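Mll5499 protein (Mesorhizobium loti, PDB 3BDE) is of unknown function but forms a homodimer of the stress-responsive alpha/beta barrel (Dabb) family, each subunit having a ferredoxin-like fold. Local coordinates at residues V25-K30 with R40-A45. Residues are numbered along the deposited sequence; the frame is centred on the assembly and turned at random.
Sequences VVFTLK and RFLVDA. With EDO (1,2-ethanediol), chain G.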
# COMPACT_ATOMS: atom_id res chain seq x y z
N VAL A 25 2.51 4.14 -4.73
CA VAL A 25 1.67 5.27 -5.14
C VAL A 25 0.34 4.70 -5.64
O VAL A 25 0.36 3.78 -6.43
CB VAL A 25 2.39 6.18 -6.19
CG1 VAL A 25 2.76 5.39 -7.49
CG2 VAL A 25 1.55 7.40 -6.51
N VAL A 26 -0.77 5.24 -5.14
CA VAL A 26 -2.12 4.85 -5.57
C VAL A 26 -2.62 6.03 -6.40
O VAL A 26 -2.42 7.18 -6.00
CB VAL A 26 -3.05 4.48 -4.35
CG1 VAL A 26 -3.48 5.70 -3.56
CG2 VAL A 26 -4.28 3.71 -4.80
N PHE A 27 -3.25 5.77 -7.54
CA PHE A 27 -3.63 6.87 -8.44
C PHE A 27 -4.76 6.59 -9.39
O PHE A 27 -5.17 5.44 -9.60
CB PHE A 27 -2.39 7.30 -9.26
CG PHE A 27 -1.86 6.23 -10.20
CD1 PHE A 27 -0.91 5.30 -9.76
CD2 PHE A 27 -2.27 6.18 -11.54
CE1 PHE A 27 -0.42 4.32 -10.65
CE2 PHE A 27 -1.78 5.20 -12.42
CZ PHE A 27 -0.87 4.28 -11.97
N THR A 28 -5.24 7.68 -9.97
CA THR A 28 -6.28 7.69 -10.99
C THR A 28 -5.75 8.57 -12.11
O THR A 28 -5.14 9.63 -11.86
CB THR A 28 -7.60 8.24 -10.44
OG1 THR A 28 -8.12 7.31 -9.50
CG2 THR A 28 -8.62 8.42 -11.56
N LEU A 29 -5.94 8.12 -13.33
CA LEU A 29 -5.50 8.87 -14.51
C LEU A 29 -6.67 9.71 -15.03
O LEU A 29 -7.81 9.43 -14.73
CB LEU A 29 -5.03 7.89 -15.59
CG LEU A 29 -3.88 6.96 -15.22
CD1 LEU A 29 -3.72 5.88 -16.33
CD2 LEU A 29 -2.65 7.80 -15.03
N LYS A 30 -6.35 10.72 -15.83
CA LYS A 30 -7.37 11.57 -16.51
C LYS A 30 -8.05 10.82 -17.66
O LYS A 30 -9.15 11.20 -18.09
CB LYS A 30 -6.72 12.85 -17.06
CG LYS A 30 -6.15 13.73 -15.98
CD LYS A 30 -5.44 14.91 -16.51
CE LYS A 30 -4.91 15.76 -15.38
NZ LYS A 30 -4.07 16.85 -15.96
N ARG A 40 -1.29 2.57 -22.49
CA ARG A 40 0.01 3.14 -22.85
C ARG A 40 0.75 3.75 -21.66
O ARG A 40 1.97 3.56 -21.53
CB ARG A 40 -0.22 4.14 -23.97
CG ARG A 40 0.96 4.68 -24.70
CD ARG A 40 0.54 4.90 -26.17
NE ARG A 40 -0.68 5.70 -26.22
CZ ARG A 40 -1.75 5.52 -27.01
NH1 ARG A 40 -1.88 4.48 -27.85
NH2 ARG A 40 -2.77 6.38 -26.91
N PHE A 41 0.02 4.44 -20.77
CA PHE A 41 0.65 5.00 -19.55
C PHE A 41 1.22 3.86 -18.69
O PHE A 41 2.37 3.91 -18.27
CB PHE A 41 -0.36 5.83 -18.73
CG PHE A 41 0.21 6.38 -17.46
CD1 PHE A 41 0.17 5.62 -16.27
CD2 PHE A 41 0.80 7.64 -17.43
CE1 PHE A 41 0.72 6.10 -15.09
CE2 PHE A 41 1.36 8.14 -16.25
CZ PHE A 41 1.33 7.38 -15.08
N LEU A 42 0.41 2.82 -18.47
CA LEU A 42 0.80 1.68 -17.65
C LEU A 42 1.99 0.86 -18.25
O LEU A 42 2.99 0.56 -17.56
CB LEU A 42 -0.43 0.77 -17.42
CG LEU A 42 -1.59 1.41 -16.64
CD1 LEU A 42 -2.80 0.50 -16.67
CD2 LEU A 42 -1.16 1.76 -15.19
N VAL A 43 1.89 0.57 -19.55
CA VAL A 43 2.91 -0.17 -20.30
C VAL A 43 4.23 0.61 -20.30
O VAL A 43 5.26 0.05 -19.93
CB VAL A 43 2.42 -0.54 -21.72
CG1 VAL A 43 3.51 -1.21 -22.54
CG2 VAL A 43 1.20 -1.45 -21.61
N ASP A 44 4.17 1.91 -20.60
CA ASP A 44 5.39 2.75 -20.63
C ASP A 44 6.00 2.98 -19.25
O ASP A 44 7.22 2.96 -19.11
CB ASP A 44 5.12 4.08 -21.33
CG ASP A 44 4.69 3.90 -22.80
OD1 ASP A 44 4.86 2.82 -23.39
OD2 ASP A 44 4.14 4.86 -23.37
N ALA A 45 5.16 3.20 -18.23
CA ALA A 45 5.64 3.37 -16.84
C ALA A 45 6.44 2.14 -16.38
O ALA A 45 7.54 2.26 -15.81
CB ALA A 45 4.46 3.61 -15.89
C1 EDO G . -5.96 6.57 -28.49
O1 EDO G . -5.13 5.75 -29.32
C2 EDO G . -7.36 6.83 -29.06
O2 EDO G . -7.84 5.71 -29.83
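Phe41, on helix 36-50, lays one face of its ring over Leu29 and meets the Phe27 ring obliquely; Leu29 and Phe27 are alternate residues of strand 21-29 whose side chains rise from the same side of the sheet. Its CG lies anti to the backbone N (chi1 178°), which sends the ring from the helix towards the strand. Followed outward, Phe41 CB comes within 4.1 Å of Leu29 CD1. Both Leu29 methyls border Phe41 CG and Phe41 CD1, Leu29 CD2 being the nearer, 3.8 Å from Phe41 CD1; it sits squarely over one ring face, 3.7 Å from the Phe41 centroid and only 11° off the normal, a CH-pi contact. Phe41 CE1 is shared between Leu29 CD2 and Phe27 CE2, the latter 3.8 Å away, with Phe27 CZ close behind. Phe41 CZ, the far end, still touches Leu29 CD2. The ring planes of Phe27 and Phe41 meet at 62° with centroids 5.8 Å apart, an oblique pairing. One helix residue on, Leu42 brings CD2 to the edge of the Phe27 ring, 4.1 Å from Phe27 CZ. An alanine in place of Phe41 would probably strip Leu29 CD2 of the aromatic face it rests on and open a gap beside the Phe27 ring. Away from this apolar patch, Arg40 NH2 makes a weak 3.4 Å hydrogen bond to O1 of a 1,2-ethanediol, probably from the crystallisation liquor. The buried contact fastens the first helix of the ferredoxin-like fold over strand 21-29, an inner strand of the antiparallel sheet. Phe74 and Trp101 meet Phe27 edge-to-face and also touch Phe41, so strand 72-78 below and helix 91-104 alongside close the same core, while Leu42 additionally packs on Leu116 of the second subunit.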